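Lipase (Acinetobacter baumannii, PDB 4OPM) probably hydrolyses ester bonds of lipids, as a putative triacylglycerol lipase built on the alpha/beta hydrolase fold. Local coordinates at residues Gln10-Leu13 / Gln14-Arg17. Numbering follows the deposited sequence. Where two conformers were deposited one is given.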
loop_
_atom_site.group_PDB
_atom_site.type_symbol
_atom_site.label_atom_id
_atom_site.label_comp_id
_atom_site.label_asym_id
_atom_site.label_seq_id
_atom_site.Cartn_x
_atom_site.Cartn_y
_atom_site.Cartn_z
ATOM N N GLN A 10 11.686 -9.257 -15.242
ATOM C CA GLN A 10 10.320 -9.772 -15.136
ATOM C C GLN A 10 10.336 -11.214 -14.601
ATOM O O GLN A 10 9.489 -11.551 -13.774
ATOM C CB GLN A 10 9.602 -9.692 -16.493
ATOM C CG GLN A 10 9.227 -8.254 -16.892
ATOM C CD GLN A 10 8.338 -7.570 -15.861
ATOM O OE1 GLN A 10 8.639 -6.477 -15.381
ATOM N NE2 GLN A 10 7.251 -8.209 -15.462
ATOM N N THR A 11 11.333 -12.036 -15.022
ATOM C CA THR A 11 11.515 -13.423 -14.556
ATOM C C THR A 11 11.857 -13.404 -13.055
ATOM O O THR A 11 11.346 -14.246 -12.310
ATOM C CB THR A 11 12.586 -14.150 -15.404
ATOM O OG1 THR A 11 12.165 -14.143 -16.766
ATOM C CG2 THR A 11 12.817 -15.600 -14.961
ATOM N N ILE A 12 12.678 -12.427 -12.613
ATOM C CA ILE A 12 13.038 -12.261 -11.189
ATOM C C ILE A 12 11.761 -11.988 -10.379
ATOM O O ILE A 12 11.541 -12.646 -9.367
ATOM C CB ILE A 12 14.094 -11.135 -10.975
ATOM C CG1 ILE A 12 15.451 -11.458 -11.659
ATOM C CG2 ILE A 12 14.257 -10.749 -9.481
ATOM C CD1 ILE A 12 16.225 -12.740 -11.118
ATOM N N LEU A 13 10.909 -11.052 -10.852
ATOM C CA LEU A 13 9.653 -10.725 -10.173
ATOM C C LEU A 13 8.762 -11.961 -10.082
ATOM O O LEU A 13 8.202 -12.221 -9.019
ATOM C CB LEU A 13 8.919 -9.573 -10.868
ATOM C CG LEU A 13 9.587 -8.202 -10.760
ATOM C CD1 LEU A 13 8.843 -7.175 -11.596
ATOM C CD2 LEU A 13 9.639 -7.723 -9.308
ATOM N N GLN A 14 8.684 -12.746 -11.163
ATOM C CA GLN A 14 7.877 -13.980 -11.167
ATOM C C GLN A 14 8.353 -14.945 -10.078
ATOM O O GLN A 14 7.538 -15.519 -9.344
ATOM C CB GLN A 14 7.929 -14.664 -12.546
ATOM C CG GLN A 14 7.161 -13.869 -13.600
ATOM C CD GLN A 14 7.593 -14.187 -15.014
ATOM O OE1 GLN A 14 8.162 -15.254 -15.300
ATOM N NE2 GLN A 14 7.320 -13.256 -15.931
ATOM N N GLN A 15 9.679 -15.116 -9.978
ATOM C CA GLN A 15 10.287 -16.016 -8.997
ATOM C C GLN A 15 10.021 -15.536 -7.568
ATOM O O GLN A 15 9.736 -16.361 -6.680
ATOM C CB GLN A 15 11.791 -16.142 -9.259
ATOM C CG GLN A 15 12.108 -16.912 -10.532
ATOM C CD GLN A 15 13.578 -17.187 -10.609
ATOM O OE1 GLN A 15 14.119 -17.971 -9.831
ATOM N NE2 GLN A 15 14.267 -16.504 -11.501
ATOM N N GLU A 16 10.084 -14.203 -7.338
ATOM C CA GLU A 16 9.831 -13.651 -6.002
ATOM C C GLU A 16 8.370 -13.903 -5.603
ATOM O O GLU A 16 8.115 -14.272 -4.460
ATOM C CB GLU A 16 10.171 -12.160 -5.894
ATOM C CG GLU A 16 10.218 -11.728 -4.432
ATOM C CD GLU A 16 10.303 -10.239 -4.156
ATOM O OE1 GLU A 16 9.576 -9.464 -4.818
ATOM O OE2 GLU A 16 11.044 -9.858 -3.219
ATOM N N ARG A 17 7.414 -13.719 -6.554
ATOM C CA ARG A 17 5.993 -13.986 -6.286
ATOM C C ARG A 17 5.799 -15.470 -5.919
ATOM O O ARG A 17 5.084 -15.791 -4.964
ATOM C CB ARG A 17 5.118 -13.618 -7.488
ATOM C CG ARG A 17 5.082 -12.125 -7.779
ATOM C CD ARG A 17 4.573 -11.888 -9.200
ATOM N NE ARG A 17 4.853 -10.511 -9.621
ATOM C CZ ARG A 17 4.961 -10.116 -10.883
ATOM N NH1 ARG A 17 4.824 -10.992 -11.874
ATOM N NH2 ARG A 17 5.223 -8.849 -11.167
HETATM O O HOH W 1 5.371 -7.574 -13.586
HETATM O O HOH W 2 9.807 -15.802 -17.288
#
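Gln10-Leu13 and Gln14-Arg17 are consecutive four-residue pieces, each about one turn, of the helix 9-19, joined by four i to i+4 backbone hydrogen bonds. The first runs from Gln14 N to Gln10 O (3.0 Å) and the last from Arg17 N to Leu13 O (3.0 Å, N-H...O angle 163°). Among the side chains, Arg17 reaches back over Leu13. With CG beside its backbone N (chi1 -67°), the chain, extended from CG to NE, passes Leu13 O (CG 3.4 Å from it) and brings its end back to Leu13, whose CB lies over one face of the guanidinium, off-centre, 3.8 Å from NH2. At the guanidinium edge, in plane, a water accepts from Arg17 NH2 (2.7 Å) and also from Gln10 NE2 (2.7 Å), bridging residues seven apart. Arg17 NE forms a salt bridge with Asp58 OD1, and the Leu13 side chain touches the same residue. This helix precedes the first strand, 22-29, of the alpha/beta hydrolase sheet; on another side Ile12 rests on Phe192 of helix 190-220. Further round, Thr11 OG1, set beside its own backbone N (chi1 -59°), shares a second water with Gln14 OE1, to which that water donates at 2.6 Å. Glu16 sends its carboxylate to Asn61, where OE1 is hydrogen-bonded to ND2.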